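Local coordinates for beta-1,4-mannanase (Caldicellulosiruptor saccharolyticus, PDB 1PMH), which binds mannan chains such as mannohexaose through this carbohydrate-binding module, part of an enzyme that hydrolyses beta-1,4-mannosidic bonds, at residues E53-D64 with V159-K170. Numbering follows the deposited sequence. Where two conformers were deposited one is given.
With BMA (beta-D-mannopyranose), chain B; BMA (beta-D-mannopyranose), chain C; EDO (1,2-ethanediol), chain D.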
loop_
_atom_site.group_PDB
_atom_site.type_symbol
_atom_site.label_atom_id
_atom_site.label_comp_id
_atom_site.label_asym_id
_atom_site.label_seq_id
_atom_site.Cartn_x
_atom_site.Cartn_y
_atom_site.Cartn_z
ATOM N N GLU A 53 3.828 -13.128 -4.994
ATOM C CA GLU A 53 4.847 -14.145 -5.098
ATOM C C GLU A 53 6.176 -13.499 -5.423
ATOM O O GLU A 53 6.285 -12.801 -6.422
ATOM C CB GLU A 53 4.498 -15.174 -6.176
ATOM C CG GLU A 53 3.121 -15.815 -6.075
ATOM C CD GLU A 53 2.877 -16.860 -7.139
ATOM O OE1 GLU A 53 3.842 -17.286 -7.805
ATOM O OE2 GLU A 53 1.709 -17.283 -7.268
ATOM N N PHE A 54 7.161 -13.718 -4.569
ATOM C CA PHE A 54 8.499 -13.211 -4.811
ATOM C C PHE A 54 9.420 -14.373 -5.146
ATOM O O PHE A 54 9.250 -15.454 -4.607
ATOM C CB PHE A 54 9.042 -12.422 -3.620
ATOM C CG PHE A 54 8.234 -11.209 -3.222
ATOM C CD1 PHE A 54 7.759 -10.332 -4.164
ATOM C CD2 PHE A 54 8.003 -10.949 -1.898
ATOM C CE1 PHE A 54 7.099 -9.169 -3.756
ATOM C CE2 PHE A 54 7.344 -9.799 -1.493
ATOM C CZ PHE A 54 6.881 -8.935 -2.434
ATOM N N ASN A 55 10.401 -14.085 -6.001
ATOM C CA ASN A 55 11.414 -15.071 -6.419
ATOM C C ASN A 55 12.740 -14.783 -5.711
ATOM O O ASN A 55 13.271 -13.675 -5.798
ATOM C CB ASN A 55 11.597 -14.914 -7.922
ATOM C CG ASN A 55 12.436 -16.036 -8.530
ATOM O OD1 ASN A 55 13.419 -16.440 -7.931
ATOM N ND2 ASN A 55 12.000 -16.578 -9.672
ATOM N N PRO A 56 13.266 -15.773 -4.990
ATOM C CA PRO A 56 14.443 -15.484 -4.159
ATOM C C PRO A 56 15.732 -15.152 -4.941
ATOM O O PRO A 56 16.685 -14.629 -4.389
ATOM C CB PRO A 56 14.569 -16.781 -3.340
ATOM C CG PRO A 56 13.960 -17.829 -4.214
ATOM C CD PRO A 56 12.765 -17.160 -4.836
ATOM N N ASN A 57 15.748 -15.465 -6.224
ATOM C CA ASN A 57 16.884 -15.140 -7.062
ATOM C C ASN A 57 16.846 -13.733 -7.623
ATOM O O ASN A 57 17.785 -13.319 -8.301
ATOM C CB ASN A 57 16.939 -16.127 -8.218
ATOM C CG ASN A 57 17.135 -17.563 -7.733
ATOM O OD1 ASN A 57 18.018 -17.802 -6.899
ATOM N ND2 ASN A 57 16.338 -18.454 -8.057
ATOM N N ASN A 58 15.841 -12.951 -7.288
ATOM C CA ASN A 58 15.684 -11.606 -7.786
ATOM C C ASN A 58 15.824 -10.606 -6.648
ATOM O O ASN A 58 15.011 -10.681 -5.730
ATOM C CB ASN A 58 14.308 -11.556 -8.450
ATOM C CG ASN A 58 14.065 -10.249 -9.221
ATOM O OD1 ASN A 58 14.757 -9.275 -8.943
ATOM N ND2 ASN A 58 13.160 -10.268 -10.084
ATOM N N GLY A 59 16.816 -9.694 -6.738
ATOM C CA GLY A 59 17.016 -8.699 -5.710
ATOM C C GLY A 59 16.068 -7.531 -5.781
ATOM O O GLY A 59 16.119 -6.690 -4.895
ATOM N N TRP A 60 15.259 -7.463 -6.838
ATOM C CA TRP A 60 14.262 -6.381 -6.966
ATOM C C TRP A 60 13.082 -6.895 -7.800
ATOM O O TRP A 60 12.932 -6.557 -8.973
ATOM C CB TRP A 60 14.913 -5.126 -7.557
ATOM C CG TRP A 60 14.029 -3.944 -7.359
ATOM C CD1 TRP A 60 13.166 -3.447 -8.273
ATOM C CD2 TRP A 60 13.857 -3.169 -6.180
ATOM N NE1 TRP A 60 12.479 -2.383 -7.744
ATOM C CE2 TRP A 60 12.875 -2.195 -6.452
ATOM C CE3 TRP A 60 14.469 -3.166 -4.926
ATOM C CZ2 TRP A 60 12.504 -1.224 -5.516
ATOM C CZ3 TRP A 60 14.098 -2.229 -4.021
ATOM C CH2 TRP A 60 13.120 -1.283 -4.307
ATOM N N ASP A 61 12.200 -7.666 -7.165
ATOM C CA ASP A 61 11.107 -8.336 -7.849
ATOM C C ASP A 61 9.849 -7.467 -7.721
ATOM O O ASP A 61 9.063 -7.616 -6.778
ATOM C CB ASP A 61 10.915 -9.721 -7.229
ATOM C CG ASP A 61 10.030 -10.624 -8.025
ATOM O OD1 ASP A 61 9.376 -10.211 -9.008
ATOM O OD2 ASP A 61 9.947 -11.837 -7.693
ATOM N N GLN A 62 9.713 -6.525 -8.642
ATOM C CA GLN A 62 8.853 -5.366 -8.491
ATOM C C GLN A 62 7.445 -5.584 -9.026
ATOM O O GLN A 62 7.238 -6.284 -10.022
ATOM C CB GLN A 62 9.503 -4.195 -9.262
ATOM C CG GLN A 62 8.854 -2.833 -9.103
ATOM C CD GLN A 62 9.530 -1.780 -9.936
ATOM O OE1 GLN A 62 10.766 -1.611 -9.882
ATOM N NE2 GLN A 62 8.769 -1.033 -10.708
ATOM N N GLY A 63 6.469 -4.939 -8.388
ATOM C CA GLY A 63 5.108 -4.847 -8.862
ATOM C C GLY A 63 4.554 -3.507 -8.421
ATOM O O GLY A 63 4.970 -2.982 -7.398
ATOM N N ASP A 64 3.626 -2.961 -9.185
ATOM C CA ASP A 64 3.087 -1.636 -8.956
ATOM C C ASP A 64 1.560 -1.659 -8.985
ATOM O O ASP A 64 0.933 -2.096 -9.939
ATOM C CB ASP A 64 3.632 -0.620 -9.954
ATOM C CG ASP A 64 5.129 -0.403 -9.827
ATOM O OD1 ASP A 64 5.525 0.452 -9.032
ATOM O OD2 ASP A 64 5.926 -1.105 -10.469
ATOM N N VAL A 159 0.340 5.327 -6.169
ATOM C CA VAL A 159 0.955 4.057 -6.468
ATOM C C VAL A 159 1.673 3.532 -5.239
ATOM O O VAL A 159 2.428 4.260 -4.590
ATOM C CB VAL A 159 1.901 4.148 -7.654
ATOM C CG1 VAL A 159 2.630 2.825 -7.897
ATOM C CG2 VAL A 159 1.152 4.591 -8.913
ATOM N N PHE A 160 1.427 2.253 -4.965
ATOM C CA PHE A 160 2.212 1.482 -4.025
ATOM C C PHE A 160 3.048 0.485 -4.822
ATOM O O PHE A 160 2.504 -0.316 -5.562
ATOM C CB PHE A 160 1.353 0.705 -3.042
ATOM C CG PHE A 160 0.685 1.566 -2.021
ATOM C CD1 PHE A 160 -0.407 2.302 -2.347
ATOM C CD2 PHE A 160 1.166 1.615 -0.707
ATOM C CE1 PHE A 160 -1.056 3.137 -1.414
ATOM C CE2 PHE A 160 0.552 2.405 0.227
ATOM C CZ PHE A 160 -0.551 3.147 -0.167
ATOM N N GLN A 161 4.376 0.607 -4.698
ATOM C CA GLN A 161 5.296 -0.310 -5.303
ATOM C C GLN A 161 5.768 -1.295 -4.244
ATOM O O GLN A 161 6.085 -0.895 -3.150
ATOM C CB GLN A 161 6.471 0.425 -5.915
ATOM C CG GLN A 161 7.452 -0.510 -6.602
ATOM C CD GLN A 161 8.549 0.288 -7.270
ATOM O OE1 GLN A 161 9.676 0.377 -6.749
ATOM N NE2 GLN A 161 8.251 0.882 -8.397
ATOM N N PHE A 162 5.828 -2.580 -4.609
ATOM C CA PHE A 162 6.384 -3.611 -3.774
ATOM C C PHE A 162 7.495 -4.263 -4.549
ATOM O O PHE A 162 7.335 -4.541 -5.736
ATOM C CB PHE A 162 5.318 -4.650 -3.427
ATOM C CG PHE A 162 4.212 -4.114 -2.608
ATOM C CD1 PHE A 162 3.114 -3.502 -3.186
ATOM C CD2 PHE A 162 4.255 -4.218 -1.214
ATOM C CE1 PHE A 162 2.115 -2.961 -2.389
ATOM C CE2 PHE A 162 3.235 -3.645 -0.448
ATOM C CZ PHE A 162 2.185 -3.071 -1.048
ATOM N N ALA A 163 8.590 -4.618 -3.890
ATOM C CA ALA A 163 9.664 -5.325 -4.591
ATOM C C ALA A 163 10.304 -6.328 -3.668
ATOM O O ALA A 163 10.874 -5.986 -2.637
ATOM C CB ALA A 163 10.738 -4.359 -5.133
ATOM N N GLY A 164 10.219 -7.592 -4.053
ATOM C CA GLY A 164 10.935 -8.619 -3.298
ATOM C C GLY A 164 12.447 -8.420 -3.421
ATOM O O GLY A 164 12.972 -8.202 -4.492
ATOM N N GLN A 165 13.134 -8.534 -2.308
ATOM C CA GLN A 165 14.602 -8.402 -2.272
ATOM C C GLN A 165 15.164 -9.740 -1.830
ATOM O O GLN A 165 15.331 -10.048 -0.664
ATOM C CB GLN A 165 15.036 -7.276 -1.342
ATOM C CG GLN A 165 14.615 -5.882 -1.789
ATOM C CD GLN A 165 15.072 -4.806 -0.868
ATOM O OE1 GLN A 165 14.382 -4.560 0.135
ATOM N NE2 GLN A 165 16.185 -4.208 -1.130
ATOM N N ASN A 166 15.370 -10.593 -2.833
ATOM C CA ASN A 166 15.776 -11.985 -2.594
ATOM C C ASN A 166 14.802 -12.677 -1.662
ATOM O O ASN A 166 15.195 -13.504 -0.860
ATOM C CB ASN A 166 17.214 -12.096 -2.089
ATOM C CG ASN A 166 18.169 -11.321 -2.962
ATOM O OD1 ASN A 166 18.193 -11.579 -4.152
ATOM N ND2 ASN A 166 18.771 -10.270 -2.441
ATOM N N SER A 167 13.502 -12.400 -1.807
ATOM C CA SER A 167 12.470 -13.035 -0.999
ATOM C C SER A 167 11.892 -14.252 -1.719
ATOM O O SER A 167 11.713 -14.250 -2.933
ATOM C CB SER A 167 11.339 -12.043 -0.736
ATOM O OG SER A 167 10.263 -12.623 -0.027
ATOM N N ASN A 168 11.494 -15.255 -0.935
ATOM C CA ASN A 168 10.670 -16.359 -1.414
ATOM C C ASN A 168 9.265 -16.341 -0.839
ATOM O O ASN A 168 8.540 -17.355 -0.913
ATOM C CB ASN A 168 11.325 -17.717 -1.169
ATOM C CG ASN A 168 11.520 -18.040 0.280
ATOM O OD1 ASN A 168 11.183 -17.212 1.160
ATOM N ND2 ASN A 168 12.028 -19.145 0.637
ATOM N N TYR A 169 8.834 -15.210 -0.288
ATOM C CA TYR A 169 7.476 -15.137 0.257
ATOM C C TYR A 169 6.423 -15.283 -0.835
ATOM O O TYR A 169 6.498 -14.605 -1.843
ATOM C CB TYR A 169 7.323 -13.790 1.011
ATOM C CG TYR A 169 5.968 -13.616 1.668
ATOM C CD1 TYR A 169 5.599 -14.351 2.787
ATOM C CD2 TYR A 169 4.999 -12.815 1.099
ATOM C CE1 TYR A 169 4.366 -14.220 3.348
ATOM C CE2 TYR A 169 3.752 -12.652 1.690
ATOM C CZ TYR A 169 3.426 -13.387 2.791
ATOM O OH TYR A 169 2.195 -13.324 3.373
ATOM N N LYS A 170 5.438 -16.137 -0.583
ATOM C CA LYS A 170 4.275 -16.330 -1.436
ATOM C C LYS A 170 3.102 -16.327 -0.501
ATOM O O LYS A 170 2.880 -17.254 0.247
ATOM C CB LYS A 170 4.377 -17.634 -2.194
ATOM C CG LYS A 170 5.583 -17.662 -3.115
ATOM C CD LYS A 170 5.513 -18.850 -4.043
ATOM C CE LYS A 170 6.751 -19.073 -4.884
ATOM N NZ LYS A 170 6.438 -19.666 -6.235
HETATM C C1 BMA B . 17.294 -0.202 -5.819
HETATM C C2 BMA B . 17.037 1.231 -5.414
HETATM C C3 BMA B . 15.613 1.588 -5.815
HETATM C C4 BMA B . 15.327 1.163 -7.223
HETATM C C5 BMA B . 15.681 -0.307 -7.491
HETATM C C6 BMA B . 15.481 -0.769 -8.911
HETATM O O2 BMA B . 17.927 2.077 -6.118
HETATM O O3 BMA B . 15.317 2.957 -5.563
HETATM O O4 BMA B . 13.936 1.323 -7.371
HETATM O O5 BMA B . 17.045 -0.511 -7.155
HETATM O O6 BMA B . 16.167 0.067 -9.817
HETATM C C1 BMA C . 13.527 1.828 -8.609
HETATM C C2 BMA C . 12.072 1.531 -8.804
HETATM C C3 BMA C . 11.653 2.149 -10.134
HETATM C C4 BMA C . 12.047 3.636 -10.161
HETATM C C5 BMA C . 13.498 3.835 -9.775
HETATM C C6 BMA C . 13.795 5.320 -9.656
HETATM O O2 BMA C . 11.327 2.105 -7.754
HETATM O O3 BMA C . 10.256 1.901 -10.333
HETATM O O4 BMA C . 12.005 4.100 -11.483
HETATM O O5 BMA C . 13.770 3.227 -8.541
HETATM O O6 BMA C . 15.164 5.466 -9.509
HETATM C C1 EDO D . 6.312 -13.517 -9.848
HETATM O O1 EDO D . 6.143 -12.917 -11.107
HETATM C C2 EDO D . 7.204 -12.528 -9.143
HETATM O O2 EDO D . 8.125 -13.403 -8.562
HETATM O O HOH W 1 12.459 -11.388 -4.388
HETATM O O HOH W 2 17.833 -5.127 -3.516
#
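The mannan-binding face of the beta-sandwich is built here on two antiparallel strands, where Trp60 lies over Ala163 and the side chain of Gln62 crosses that of Gln161 obliquely. A classic beta bulge opens the ladder, with Trp60 and Asp61 both facing Gly164, and Asp61 N bonds to Gly164 O at 2.8 Å. CG of Trp60 stands anti to the backbone N (chi1 -165°), which lays the indole across the neighbouring strand. Ala163 CB supports one face, 3.5 Å from the centroid of the six-membered ring; a methyl is small enough for such a close CH-pi contact. The opposite face carries C5 of a mannose ring, while NE1 donates in the ring plane to Gln62 OE1 at 2.8 Å, fixing the indole's rotation. A leucine in place of Trp60 would probably deprive the sugar of its flat platform and leave Gln62 OE1 without its indole donor.

The amides of Gln62 and Gln161 are stacked, their planes 19° apart. Each NE2 donates to a different oxygen of Asp64, on its syn lone pair: Gln161 NE2 to OD1 at 2.8 Å, Gln62 NE2 to OD2 at 2.9 Å. One second-shell carboxylate thus orients both amides. Gln161, whose amide can donate and accept, grips adjacent hydroxyls of the next mannose, taking a bond from O2 at 2.6 Å on OE1 and giving one to O3 from NE2; Lys106 also bonds to the glycan.

Behind the bulge, Phe54 presents a ring face to Gly164 CA, 3.7 Å from its centroid, where a side chain on Gly164 would collide. This aromatic platform, flanked by amides that read sugar hydroxyls, is characteristic of glycan-binding sites in beta-sandwich carbohydrate-binding modules.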